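Local atomic coordinates of spectinomycin 9-adenylyltransferase (Enterococcus faecalis, PDB entry 6SXJ), a protein that catalyses transfer of AMP from ATP to the 9-hydroxyl of spectinomycin, releasing diphosphate and making bacteria resistant to this antibiotic. Residues A[137-142]-A[197-202]; A[167-172]-A[189-194]; A[29-34]-A[148-153]. One frame throughout, in Å; residues are numbered along the deposited sequence.

Contact 1 of 3, residues A[137-142]-A[197-202]; sequences AKRKNK and TGKIIP
At the seam between the nucleotidyltransferase sheet, on which helix 130-139 packs, and the helical C-terminal domain, Arg139 reaches from the end of that helix to the linker between helices 181-196 and 203-212. The contact is thin and superficial: 107 Å² is buried, no hydrogen bond crosses, and the CA atoms of Arg139 and Lys199 stay 9.5 Å apart. The arginine side chain therefore does the spanning. Its chain bends at chi3 (67°), which brings the guanidinium over the backbone of Gly198 and Lys199, in loose contact. Gly198 O lies over one guanidinium face, 3.9 Å above the plane and offset toward the rim, so it meets the flat of the cation rather than an N-H. NH2 of Arg139 approaches Lys199 CA obliquely at 4.0 Å. The Lys199 amine leads away, with NZ 5.5 Å from Arg139 NH2, a separation that probably limits repulsion between the like charges. On the linker side, Lys199 N donates to Thr197 OG1, closing an ST turn around Gly198, the first residue past the helix to leave helical angles, with positive phi. Across the gap, Asn141 ND2 donates to Ala137 O at 3.0 Å, with that oxygen 7° out of the asparagine amide plane.

Contact 2 of 3, residues A[167-172]-A[189-194]; sequences MDSSEE and CRMILT
Two consecutive helices of the C-terminal domain, 159-173 and 181-196, form a helical hairpin, and between 167-172 and 189-194 it is Met191 that bridges to Ser169 and Ser170. The evidence is the distribution of contacts: every close atom pair across these two segments involves Met191, although Met191 CA is 8.2 Å from Ser170 CA. With CG anti to the carbonyl carbon (chi1 -78°) and the chain extended beyond it, the thioether points straight across the gap. The methyl end arrives first. Met191 CE lies 3.2 Å from Ser169 OG, a close approach without a hydrogen bond, and 3.4 Å from Ser170 N, so it settles against the backbone where the two serines join. One atom further back, Met191 SD rests 3.7 Å from Ser170 CB.

The small serine side chains let the helix present its backbone to the methionine tip. Ser170 is buried, and its hydroxyl is turned away from the sulfur: chi1 of 67° places OG between the backbone N and the carbonyl carbon, from where it donates to Met167 O at 2.6 Å. That carbonyl oxygen also accepts the helical bond from Glu171 N at 3.0 Å, both donors arriving from the same face of its plane. A buried polar group is thus satisfied within its own helix, leaving CB to meet the apolar partner. Beyond the two segments, Met191 and Thr194 both touch Ile166 of helix 159-173, and Leu252 of helix 241-253 packs on both Ser170 and Ile192, linking both helices to a third. The arrangement is that of an antiparallel helical hairpin in which a long apolar side chain meets small residues.

Contact 3 of 3, residues A[29-34]-A[148-153]; sequences GTYMFG and YDLEEL
Tyr31 carries this contact, its phenol meeting Tyr148, Leu150 and Leu153. The strand comes to it from Gly29, which lies beside the end of the phenol: Gly29 CA is 3.9 Å from Tyr31 OH, and a CB there would run into that hydroxyl. Thr30 pairs by its backbone with Ile144 and Tyr145, along the edge where strand 142-144 adds to the sheet. Tyr31 then directs its ring at the loop 148-153, with chi1 of -48° setting CG anti to the carbonyl carbon. Two interactions hold the ring. First, Leu150 CB sits over one face, 4.0 Å from the ring centroid and 15° off the normal, a CH-pi contact; Leu150 CD1 lies over the same face, toward the CE1 edge, 4.0 Å from Tyr31 CE1. Second, Tyr31 OH donates a hydrogen bond of 2.7 Å to Tyr148 O. This oxygen lies in the plane of the ring at its edge, whereas the hydroxyl stands above the carbonyl plane, 42° out of it, and so does not use a lone-pair direction. Leu153 CD1 approaches Tyr31 OH obliquely, at 3.0 Å, short enough to be doubtful in detail.

The fold here is the mixed sheet of the nucleotidyltransferase domain, in which strand 27-33 runs between strands 47-53 and 142-144, antiparallel to both. The loop is held by its own bonds: Asp149 N donates to Glu152 OE1 at 3.0 Å, and Leu153 N to Leu150 O at 2.7 Å. Further along the strand, Met32 pairs by its backbone with Lys142, and Phe33 packs on Met133 and Ala137 of helix 130-139. Gly34 follows as the N-cap of helix 35-38, at the glycine of the Gly-Ser signature of nucleotidyltransferases.

In the fold
Contacts 1 and 3 have centres 13 Å apart and meet where the chain leaving helix 130-139 runs beside strand 27-33: Lys142 N lies 2.9 Å from Met32 O, a probable hydrogen bond, and Asn141 packs on both Tyr31 and Leu150. Contacts 1 and 2, with centres 15 Å apart, meet through the linker 197-202, where Ile201 CD1 comes to 3.3 Å from Leu193 CD1. Contacts 2 and 3 do not touch, their nearest atoms being about 9 Å apart. Contact 1 joins the two domains, since 137-142 abuts the sheet and 197-202 lies among the C-terminal helices. In this two-domain family, ATP and the antibiotic probably bind between those domains.

Contact 1 of 3, residues A[137-142]-A[197-202]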
ATOM      1  N   ALA A 137      -9.449  -2.091   2.112  1.00 57.58           N
ATOM      2  CA  ALA A 137      -9.582  -3.180   3.072  1.00 48.78           C
ATOM      3  C   ALA A 137     -11.031  -3.371   3.504  1.00 61.74           C
ATOM      4  O   ALA A 137     -11.508  -4.506   3.616  1.00 55.46           O
ATOM      5  CB  ALA A 137      -8.695  -2.911   4.288  1.00 50.41           C
ATOM      6  N   LYS A 138     -11.746  -2.271   3.755  1.00 59.93           N
ATOM      7  CA  LYS A 138     -13.121  -2.371   4.236  1.00 58.32           C
ATOM      8  C   LYS A 138     -14.011  -3.103   3.242  1.00 63.76           C
ATOM      9  O   LYS A 138     -14.952  -3.797   3.646  1.00 65.84           O
ATOM     10  CB  LYS A 138     -13.677  -0.975   4.523  1.00 57.51           C
ATOM     11  CG  LYS A 138     -14.952  -0.966   5.349  1.00 69.24           C
ATOM     12  CD  LYS A 138     -15.131   0.346   6.109  1.00 69.51           C
ATOM     13  CE  LYS A 138     -16.489   0.409   6.803  1.00 64.43           C
ATOM     14  NZ  LYS A 138     -17.592   0.743   5.854  1.00 74.15           N
ATOM     15  N   ARG A 139     -13.727  -2.982   1.944  1.00 63.56           N
ATOM     16  CA  ARG A 139     -14.574  -3.623   0.945  1.00 64.46           C
ATOM     17  C   ARG A 139     -14.212  -5.086   0.736  1.00 62.53           C
ATOM     18  O   ARG A 139     -15.098  -5.901   0.450  1.00 65.81           O
ATOM     19  CB  ARG A 139     -14.483  -2.878  -0.387  1.00 72.11           C
ATOM     20  CG  ARG A 139     -15.197  -1.529  -0.396  1.00 84.26           C
ATOM     21  CD  ARG A 139     -14.768  -0.669  -1.581  1.00 77.58           C
ATOM     22  NE  ARG A 139     -15.197  -1.230  -2.862  1.00 95.83           N
ATOM     23  CZ  ARG A 139     -14.373  -1.720  -3.786  1.00 92.67           C
ATOM     24  NH1 ARG A 139     -13.062  -1.723  -3.582  1.00 84.63           N
ATOM     25  NH2 ARG A 139     -14.861  -2.208  -4.920  1.00 96.43           N
ATOM     26  N   LYS A 140     -12.935  -5.442   0.848  1.00 58.77           N
ATOM     27  CA  LYS A 140     -12.540  -6.844   0.754  1.00 56.24           C
ATOM     28  C   LYS A 140     -11.287  -7.069   1.581  1.00 59.01           C
ATOM     29  O   LYS A 140     -10.242  -6.462   1.316  1.00 53.31           O
ATOM     30  CB  LYS A 140     -12.302  -7.268  -0.697  1.00 63.08           C
ATOM     31  CG  LYS A 140     -11.859  -8.724  -0.838  1.00 64.59           C
ATOM     32  CD  LYS A 140     -12.523  -9.422  -2.014  1.00 68.64           C
ATOM     33  CE  LYS A 140     -12.459 -10.942  -1.864  1.00 81.72           C
ATOM     34  NZ  LYS A 140     -13.454 -11.468  -0.878  1.00 81.21           N
ATOM     35  N   ASN A 141     -11.397  -7.953   2.568  1.00 53.81           N
ATOM     36  CA  ASN A 141     -10.286  -8.299   3.434  1.00 52.14           C
ATOM     37  C   ASN A 141     -10.429  -9.752   3.858  1.00 50.75           C
ATOM     38  O   ASN A 141     -11.481 -10.375   3.679  1.00 56.73           O
ATOM     39  CB  ASN A 141     -10.244  -7.391   4.664  1.00 51.92           C
ATOM     40  CG  ASN A 141     -11.438  -7.601   5.578  1.00 49.11           C
ATOM     41  OD1 ASN A 141     -11.467  -8.541   6.363  1.00 55.00           O
ATOM     42  ND2 ASN A 141     -12.430  -6.730   5.472  1.00 49.28           N
ATOM     43  N   LYS A 142      -9.363 -10.285   4.453  1.00 50.78           N
ATOM     44  CA  LYS A 142      -9.386 -11.601   5.084  1.00 50.82           C
ATOM     45  C   LYS A 142      -9.026 -11.438   6.552  1.00 48.66           C
ATOM     46  O   LYS A 142      -7.914 -11.005   6.875  1.00 50.55           O
ATOM     47  CB  LYS A 142      -8.418 -12.567   4.398  1.00 49.58           C
ATOM     48  CG  LYS A 142      -8.284 -13.923   5.090  1.00 52.81           C
ATOM     49  CD  LYS A 142      -8.088 -15.048   4.073  1.00 72.46           C
ATOM     50  CE  LYS A 142      -7.767 -16.383   4.741  1.00 75.37           C
ATOM     51  NZ  LYS A 142      -8.843 -16.817   5.680  1.00 69.24           N
ATOM     52  N   THR A 197     -14.534   3.814 -12.374  1.00 96.41           N
ATOM     53  CA  THR A 197     -15.334   2.631 -12.074  1.00 95.78           C
ATOM     54  C   THR A 197     -15.662   2.569 -10.589  1.00100.53           C
ATOM     55  O   THR A 197     -16.831   2.618 -10.194  1.00101.68           O
ATOM     56  CB  THR A 197     -14.583   1.371 -12.514  1.00 95.83           C
ATOM     57  OG1 THR A 197     -13.524   1.114 -11.584  1.00 87.17           O
ATOM     58  CG2 THR A 197     -14.010   1.531 -13.918  1.00 90.15           C
ATOM     59  N   GLY A 198     -14.631   2.486  -9.750  1.00 96.72           N
ATOM     60  CA  GLY A 198     -14.817   2.493  -8.312  1.00 93.45           C
ATOM     61  C   GLY A 198     -13.994   1.449  -7.585  1.00 96.57           C
ATOM     62  O   GLY A 198     -13.982   1.407  -6.351  1.00 97.78           O
ATOM     63  N   LYS A 199     -13.296   0.606  -8.337  1.00 97.02           N
ATOM     64  CA  LYS A 199     -12.565  -0.519  -7.779  1.00 98.48           C
ATOM     65  C   LYS A 199     -11.063  -0.291  -7.898  1.00 95.75           C
ATOM     66  O   LYS A 199     -10.588   0.358  -8.835  1.00 98.05           O
ATOM     67  CB  LYS A 199     -12.944  -1.827  -8.487  1.00103.52           C
ATOM     68  CG  LYS A 199     -14.303  -1.806  -9.185  1.00105.48           C
ATOM     69  CD  LYS A 199     -14.603  -3.138  -9.885  1.00109.53           C
ATOM     70  CE  LYS A 199     -14.729  -4.289  -8.890  1.00103.17           C
ATOM     71  NZ  LYS A 199     -15.587  -5.401  -9.399  1.00103.19           N
ATOM     72  N   ILE A 200     -10.321  -0.828  -6.933  1.00 89.87           N
ATOM     73  CA  ILE A 200      -8.864  -0.817  -6.970  1.00 90.46           C
ATOM     74  C   ILE A 200      -8.397  -2.110  -7.616  1.00 92.76           C
ATOM     75  O   ILE A 200      -9.019  -3.164  -7.448  1.00101.40           O
ATOM     76  CB  ILE A 200      -8.267  -0.657  -5.559  1.00 84.76           C
ATOM     77  CG1 ILE A 200      -8.603   0.722  -4.997  1.00 76.65           C
ATOM     78  CG2 ILE A 200      -6.756  -0.857  -5.592  1.00 86.18           C
ATOM     79  CD1 ILE A 200      -8.294   0.871  -3.528  1.00 66.44           C
ATOM     80  N   ILE A 201      -7.300  -2.039  -8.368  1.00 85.63           N
ATOM     81  CA  ILE A 201      -6.744  -3.230  -9.007  1.00 93.38           C
ATOM     82  C   ILE A 201      -5.222  -3.134  -9.035  1.00 89.04           C
ATOM     83  O   ILE A 201      -4.663  -2.070  -8.729  1.00 88.40           O
ATOM     84  CB  ILE A 201      -7.312  -3.429 -10.424  1.00 89.85           C
ATOM     85  CG1 ILE A 201      -6.525  -2.602 -11.443  1.00 91.05           C
ATOM     86  CG2 ILE A 201      -8.794  -3.065 -10.480  1.00 82.48           C
ATOM     87  CD1 ILE A 201      -7.048  -2.726 -12.863  1.00 88.71           C
ATOM     88  N   PRO A 202      -4.517  -4.202  -9.409  1.00 86.53           N
ATOM     89  CA  PRO A 202      -3.051  -4.180  -9.343  1.00 82.24           C
ATOM     90  C   PRO A 202      -2.453  -3.293 -10.421  1.00 84.84           C
ATOM     91  O   PRO A 202      -3.053  -3.039 -11.468  1.00 80.71           O
ATOM     92  CB  PRO A 202      -2.647  -5.647  -9.548  1.00 84.18           C
ATOM     93  CG  PRO A 202      -3.933  -6.449  -9.513  1.00 88.45           C
ATOM     94  CD  PRO A 202      -5.023  -5.497  -9.899  1.00 96.35           C
TER

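Contact 2 of 3, residues A[167-172]-A[189-194]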
ATOM      1  N   MET A 167      -6.241  12.532  -5.308  1.00 64.99           N
ATOM      2  CA  MET A 167      -5.759  13.752  -5.944  1.00 68.33           C
ATOM      3  C   MET A 167      -4.562  14.330  -5.200  1.00 69.20           C
ATOM      4  O   MET A 167      -3.584  14.769  -5.815  1.00 64.52           O
ATOM      5  CB  MET A 167      -6.877  14.786  -6.007  1.00 65.35           C
ATOM      6  CG  MET A 167      -8.168  14.318  -6.645  1.00 65.43           C
ATOM      7  SD  MET A 167      -7.949  13.323  -8.124  1.00 91.75           S
ATOM      8  CE  MET A 167      -7.179  14.477  -9.238  1.00 64.04           C
ATOM      9  N   ASP A 168      -4.620  14.346  -3.873  1.00 68.33           N
ATOM     10  CA  ASP A 168      -3.510  14.905  -3.113  1.00 71.18           C
ATOM     11  C   ASP A 168      -2.236  14.086  -3.319  1.00 70.45           C
ATOM     12  O   ASP A 168      -1.136  14.645  -3.407  1.00 75.89           O
ATOM     13  CB  ASP A 168      -3.876  14.980  -1.631  1.00 75.71           C
ATOM     14  CG  ASP A 168      -4.774  16.159  -1.297  1.00 79.66           C
ATOM     15  OD1 ASP A 168      -5.109  16.917  -2.219  1.00 76.85           O
ATOM     16  OD2 ASP A 168      -5.145  16.323  -0.110  1.00 84.09           O
ATOM     17  N   SER A 169      -2.370  12.769  -3.486  1.00 72.48           N
ATOM     18  CA  SER A 169      -1.194  11.934  -3.713  1.00 70.12           C
ATOM     19  C   SER A 169      -0.623  12.143  -5.109  1.00 70.34           C
ATOM     20  O   SER A 169       0.600  12.174  -5.290  1.00 75.04           O
ATOM     21  CB  SER A 169      -1.552  10.466  -3.509  1.00 63.80           C
ATOM     22  OG  SER A 169      -0.500   9.631  -3.955  1.00 72.21           O
ATOM     23  N   SER A 170      -1.495  12.298  -6.108  1.00 73.38           N
ATOM     24  CA  SER A 170      -1.015  12.579  -7.456  1.00 71.39           C
ATOM     25  C   SER A 170      -0.254  13.896  -7.505  1.00 73.78           C
ATOM     26  O   SER A 170       0.714  14.030  -8.263  1.00 73.46           O
ATOM     27  CB  SER A 170      -2.186  12.623  -8.436  1.00 76.81           C
ATOM     28  OG  SER A 170      -3.017  13.742  -8.167  1.00 71.37           O
ATOM     29  N   GLU A 171      -0.676  14.878  -6.704  1.00 76.58           N
ATOM     30  CA  GLU A 171      -0.080  16.207  -6.783  1.00 80.11           C
ATOM     31  C   GLU A 171       1.400  16.171  -6.425  1.00 84.14           C
ATOM     32  O   GLU A 171       2.212  16.874  -7.039  1.00 79.04           O
ATOM     33  CB  GLU A 171      -0.832  17.172  -5.867  1.00 82.42           C
ATOM     34  CG  GLU A 171      -1.665  18.203  -6.612  1.00 93.10           C
ATOM     35  CD  GLU A 171      -2.815  18.742  -5.781  1.00102.56           C
ATOM     36  OE1 GLU A 171      -3.779  19.275  -6.373  1.00106.00           O
ATOM     37  OE2 GLU A 171      -2.755  18.639  -4.536  1.00 94.60           O
ATOM     38  N   GLU A 172       1.771  15.369  -5.427  1.00 81.83           N
ATOM     39  CA  GLU A 172       3.179  15.186  -5.107  1.00 78.88           C
ATOM     40  C   GLU A 172       3.826  14.123  -5.981  1.00 79.95           C
ATOM     41  O   GLU A 172       5.049  14.146  -6.159  1.00 80.98           O
ATOM     42  CB  GLU A 172       3.334  14.826  -3.628  1.00 85.88           C
ATOM     43  CG  GLU A 172       3.223  16.038  -2.703  1.00 86.01           C
ATOM     44  CD  GLU A 172       3.513  15.698  -1.261  1.00 99.95           C
ATOM     45  OE1 GLU A 172       3.292  16.564  -0.387  1.00 99.05           O
ATOM     46  OE2 GLU A 172       3.947  14.555  -1.003  1.00101.92           O
ATOM     47  N   CYS A 189      -2.035   5.282 -13.319  1.00 61.81           N
ATOM     48  CA  CYS A 189      -2.950   4.414 -14.058  1.00 68.34           C
ATOM     49  C   CYS A 189      -3.937   3.739 -13.112  1.00 63.83           C
ATOM     50  O   CYS A 189      -5.151   3.742 -13.352  1.00 62.53           O
ATOM     51  CB  CYS A 189      -2.163   3.373 -14.849  1.00 68.80           C
ATOM     52  SG  CYS A 189      -1.260   4.038 -16.257  1.00 63.89           S
ATOM     53  N   ARG A 190      -3.429   3.142 -12.032  1.00 70.27           N
ATOM     54  CA  ARG A 190      -4.304   2.653 -10.973  1.00 69.34           C
ATOM     55  C   ARG A 190      -5.223   3.771 -10.484  1.00 72.55           C
ATOM     56  O   ARG A 190      -6.438   3.588 -10.370  1.00 69.86           O
ATOM     57  CB  ARG A 190      -3.466   2.093  -9.817  1.00 75.97           C
ATOM     58  CG  ARG A 190      -4.263   1.305  -8.783  1.00 87.86           C
ATOM     59  CD  ARG A 190      -3.437   0.990  -7.538  1.00 92.67           C
ATOM     60  NE  ARG A 190      -3.105   2.180  -6.749  1.00105.47           N
ATOM     61  CZ  ARG A 190      -3.973   2.868  -6.008  1.00 94.79           C
ATOM     62  NH1 ARG A 190      -5.247   2.502  -5.946  1.00 81.28           N
ATOM     63  NH2 ARG A 190      -3.560   3.932  -5.328  1.00 86.85           N
ATOM     64  N   MET A 191      -4.638   4.945 -10.213  1.00 75.29           N
ATOM     65  CA  MET A 191      -5.409   6.077  -9.692  1.00 69.41           C
ATOM     66  C   MET A 191      -6.591   6.407 -10.584  1.00 66.64           C
ATOM     67  O   MET A 191      -7.676   6.757 -10.094  1.00 64.12           O
ATOM     68  CB  MET A 191      -4.516   7.307  -9.588  1.00 65.71           C
ATOM     69  CG  MET A 191      -3.588   7.352  -8.402  1.00 59.86           C
ATOM     70  SD  MET A 191      -2.906   9.002  -8.282  1.00 79.36           S
ATOM     71  CE  MET A 191      -2.182   8.998  -6.651  1.00 77.56           C
ATOM     72  N   ILE A 192      -6.414   6.314 -11.902  1.00 68.68           N
ATOM     73  CA  ILE A 192      -7.449   6.720 -12.842  1.00 70.97           C
ATOM     74  C   ILE A 192      -8.605   5.727 -12.820  1.00 73.98           C
ATOM     75  O   ILE A 192      -9.779   6.106 -12.747  1.00 74.56           O
ATOM     76  CB  ILE A 192      -6.855   6.876 -14.254  1.00 62.61           C
ATOM     77  CG1 ILE A 192      -6.057   8.182 -14.343  1.00 73.08           C
ATOM     78  CG2 ILE A 192      -7.962   6.840 -15.294  1.00 65.39           C
ATOM     79  CD1 ILE A 192      -5.110   8.235 -15.512  1.00 67.27           C
ATOM     80  N   LEU A 193      -8.276   4.435 -12.848  1.00 78.09           N
ATOM     81  CA  LEU A 193      -9.310   3.410 -12.807  1.00 78.55           C
ATOM     82  C   LEU A 193     -10.216   3.584 -11.601  1.00 83.58           C
ATOM     83  O   LEU A 193     -11.435   3.700 -11.757  1.00 86.78           O
ATOM     84  CB  LEU A 193      -8.669   2.029 -12.811  1.00 83.70           C
ATOM     85  CG  LEU A 193      -8.192   1.591 -14.198  1.00 82.16           C
ATOM     86  CD1 LEU A 193      -7.495   0.242 -14.170  1.00 75.83           C
ATOM     87  CD2 LEU A 193      -9.336   1.591 -15.189  1.00 69.86           C
ATOM     88  N   THR A 194      -9.629   3.668 -10.399  1.00 85.86           N
ATOM     89  CA  THR A 194     -10.439   3.676  -9.192  1.00 87.81           C
ATOM     90  C   THR A 194     -11.302   4.930  -9.099  1.00 88.97           C
ATOM     91  O   THR A 194     -12.411   4.851  -8.565  1.00 90.27           O
ATOM     92  CB  THR A 194      -9.561   3.503  -7.953  1.00 88.57           C
ATOM     93  OG1 THR A 194     -10.361   3.813  -6.812  1.00 88.78           O
ATOM     94  CG2 THR A 194      -8.354   4.381  -7.998  1.00 84.22           C
TER

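Contact 3 of 3, residues A[29-34]-A[148-153]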
ATOM      1  N   GLY A  29      -7.702  -7.036  16.006  1.00 52.29           N
ATOM      2  CA  GLY A  29      -7.880  -7.834  14.812  1.00 43.53           C
ATOM      3  C   GLY A  29      -6.662  -7.752  13.916  1.00 54.34           C
ATOM      4  O   GLY A  29      -5.956  -6.742  13.894  1.00 47.37           O
ATOM      5  N   THR A  30      -6.445  -8.828  13.167  1.00 43.45           N
ATOM      6  CA  THR A  30      -5.392  -8.891  12.160  1.00 52.55           C
ATOM      7  C   THR A  30      -6.047  -9.237  10.832  1.00 56.80           C
ATOM      8  O   THR A  30      -6.664 -10.299  10.701  1.00 51.36           O
ATOM      9  CB  THR A  30      -4.325  -9.925  12.525  1.00 48.41           C
ATOM     10  OG1 THR A  30      -3.961  -9.784  13.904  1.00 53.27           O
ATOM     11  CG2 THR A  30      -3.093  -9.723  11.671  1.00 51.42           C
ATOM     12  N   TYR A  31      -5.920  -8.344   9.854  1.00 48.33           N
ATOM     13  CA  TYR A  31      -6.539  -8.538   8.552  1.00 40.99           C
ATOM     14  C   TYR A  31      -5.486  -8.417   7.463  1.00 49.61           C
ATOM     15  O   TYR A  31      -4.525  -7.658   7.591  1.00 51.93           O
ATOM     16  CB  TYR A  31      -7.669  -7.518   8.310  1.00 44.96           C
ATOM     17  CG  TYR A  31      -8.615  -7.403   9.481  1.00 52.60           C
ATOM     18  CD1 TYR A  31      -8.323  -6.573  10.549  1.00 42.36           C
ATOM     19  CD2 TYR A  31      -9.784  -8.155   9.535  1.00 48.05           C
ATOM     20  CE1 TYR A  31      -9.166  -6.482  11.631  1.00 52.18           C
ATOM     21  CE2 TYR A  31     -10.640  -8.062  10.618  1.00 48.58           C
ATOM     22  CZ  TYR A  31     -10.326  -7.227  11.662  1.00 48.32           C
ATOM     23  OH  TYR A  31     -11.169  -7.131  12.748  1.00 49.62           O
ATOM     24  N   MET A  32      -5.680  -9.173   6.389  1.00 43.24           N
ATOM     25  CA  MET A  32      -4.908  -9.011   5.170  1.00 39.06           C
ATOM     26  C   MET A  32      -5.809  -8.437   4.085  1.00 42.99           C
ATOM     27  O   MET A  32      -7.020  -8.676   4.066  1.00 60.01           O
ATOM     28  CB  MET A  32      -4.295 -10.334   4.726  1.00 36.21           C
ATOM     29  CG  MET A  32      -3.558 -11.072   5.820  1.00 55.12           C
ATOM     30  SD  MET A  32      -2.334 -12.252   5.161  1.00 62.76           S
ATOM     31  CE  MET A  32      -3.241 -13.303   4.161  1.00 64.40           C
ATOM     32  N   PHE A  33      -5.221  -7.642   3.202  1.00 47.80           N
ATOM     33  CA  PHE A  33      -5.972  -6.992   2.138  1.00 46.11           C
ATOM     34  C   PHE A  33      -5.061  -6.816   0.930  1.00 40.31           C
ATOM     35  O   PHE A  33      -3.896  -7.229   0.938  1.00 48.48           O
ATOM     36  CB  PHE A  33      -6.531  -5.646   2.610  1.00 48.32           C
ATOM     37  CG  PHE A  33      -5.468  -4.618   2.897  1.00 46.28           C
ATOM     38  CD1 PHE A  33      -4.774  -4.638   4.095  1.00 45.17           C
ATOM     39  CD2 PHE A  33      -5.168  -3.634   1.973  1.00 54.23           C
ATOM     40  CE1 PHE A  33      -3.802  -3.702   4.370  1.00 52.08           C
ATOM     41  CE2 PHE A  33      -4.186  -2.677   2.243  1.00 58.44           C
ATOM     42  CZ  PHE A  33      -3.506  -2.712   3.443  1.00 55.86           C
ATOM     43  N   GLY A  34      -5.604  -6.223  -0.123  1.00 51.61           N
ATOM     44  CA  GLY A  34      -4.799  -5.872  -1.272  1.00 59.83           C
ATOM     45  C   GLY A  34      -4.809  -6.927  -2.361  1.00 57.19           C
ATOM     46  O   GLY A  34      -5.641  -7.839  -2.402  1.00 63.26           O
ATOM     47  N   TYR A 148     -14.078  -9.667  15.499  1.00 60.02           N
ATOM     48  CA  TYR A 148     -14.941  -8.784  14.724  1.00 57.19           C
ATOM     49  C   TYR A 148     -14.448  -8.680  13.287  1.00 47.16           C
ATOM     50  O   TYR A 148     -13.250  -8.770  13.015  1.00 55.94           O
ATOM     51  CB  TYR A 148     -15.019  -7.369  15.344  1.00 58.94           C
ATOM     52  CG  TYR A 148     -15.263  -7.366  16.839  1.00 65.12           C
ATOM     53  CD1 TYR A 148     -16.538  -7.165  17.359  1.00 73.14           C
ATOM     54  CD2 TYR A 148     -14.221  -7.566  17.730  1.00 69.00           C
ATOM     55  CE1 TYR A 148     -16.764  -7.167  18.731  1.00 63.40           C
ATOM     56  CE2 TYR A 148     -14.438  -7.577  19.098  1.00 71.89           C
ATOM     57  CZ  TYR A 148     -15.713  -7.378  19.592  1.00 65.60           C
ATOM     58  OH  TYR A 148     -15.927  -7.374  20.953  1.00 72.96           O
ATOM     59  N   ASP A 149     -15.399  -8.541  12.366  1.00 50.03           N
ATOM     60  CA  ASP A 149     -15.070  -8.195  10.992  1.00 54.16           C
ATOM     61  C   ASP A 149     -14.582  -6.751  10.943  1.00 57.13           C
ATOM     62  O   ASP A 149     -14.981  -5.908  11.751  1.00 52.81           O
ATOM     63  CB  ASP A 149     -16.287  -8.375  10.080  1.00 55.99           C
ATOM     64  CG  ASP A 149     -16.455  -9.799   9.609  1.00 58.09           C
ATOM     65  OD1 ASP A 149     -15.431 -10.487   9.432  1.00 61.77           O
ATOM     66  OD2 ASP A 149     -17.609 -10.231   9.409  1.00 54.91           O
ATOM     67  N   LEU A 150     -13.703  -6.468   9.983  1.00 58.48           N
ATOM     68  CA  LEU A 150     -13.108  -5.141   9.902  1.00 54.63           C
ATOM     69  C   LEU A 150     -14.182  -4.063   9.815  1.00 55.65           C
ATOM     70  O   LEU A 150     -14.103  -3.038  10.503  1.00 62.54           O
ATOM     71  CB  LEU A 150     -12.166  -5.067   8.700  1.00 49.87           C
ATOM     72  CG  LEU A 150     -11.437  -3.735   8.492  1.00 56.50           C
ATOM     73  CD1 LEU A 150     -10.717  -3.298   9.751  1.00 46.12           C
ATOM     74  CD2 LEU A 150     -10.464  -3.873   7.325  1.00 55.23           C
ATOM     75  N   GLU A 151     -15.208  -4.289   8.990  1.00 56.06           N
ATOM     76  CA  GLU A 151     -16.242  -3.279   8.785  1.00 57.55           C
ATOM     77  C   GLU A 151     -16.910  -2.883  10.099  1.00 65.97           C
ATOM     78  O   GLU A 151     -17.458  -1.778  10.214  1.00 55.20           O
ATOM     79  CB  GLU A 151     -17.285  -3.800   7.794  1.00 66.35           C
ATOM     80  CG  GLU A 151     -18.077  -5.004   8.291  1.00 60.01           C
ATOM     81  CD  GLU A 151     -18.734  -5.781   7.159  1.00 74.00           C
ATOM     82  OE1 GLU A 151     -18.682  -5.310   6.003  1.00 75.69           O
ATOM     83  OE2 GLU A 151     -19.303  -6.864   7.422  1.00 77.39           O
ATOM     84  N   GLU A 152     -16.889  -3.772  11.094  1.00 64.04           N
ATOM     85  CA  GLU A 152     -17.460  -3.442  12.396  1.00 60.75           C
ATOM     86  C   GLU A 152     -16.568  -2.519  13.213  1.00 57.14           C
ATOM     87  O   GLU A 152     -17.030  -1.945  14.207  1.00 57.54           O
ATOM     88  CB  GLU A 152     -17.715  -4.704  13.224  1.00 54.73           C
ATOM     89  CG  GLU A 152     -18.488  -5.793  12.526  1.00 58.55           C
ATOM     90  CD  GLU A 152     -18.788  -6.947  13.462  1.00 64.95           C
ATOM     91  OE1 GLU A 152     -18.265  -8.057  13.230  1.00 61.76           O
ATOM     92  OE2 GLU A 152     -19.532  -6.732  14.445  1.00 69.51           O
ATOM     93  N   LEU A 153     -15.300  -2.392  12.843  1.00 57.11           N
ATOM     94  CA  LEU A 153     -14.346  -1.607  13.605  1.00 59.30           C
ATOM     95  C   LEU A 153     -14.025  -0.273  12.947  1.00 50.92           C
ATOM     96  O   LEU A 153     -13.222   0.486  13.492  1.00 62.07           O
ATOM     97  CB  LEU A 153     -13.052  -2.399  13.799  1.00 62.93           C
ATOM     98  CG  LEU A 153     -13.137  -3.838  14.298  1.00 58.31           C
ATOM     99  CD1 LEU A 153     -11.812  -4.527  13.991  1.00 57.58           C
ATOM    100  CD2 LEU A 153     -13.445  -3.901  15.778  1.00 62.31           C
TER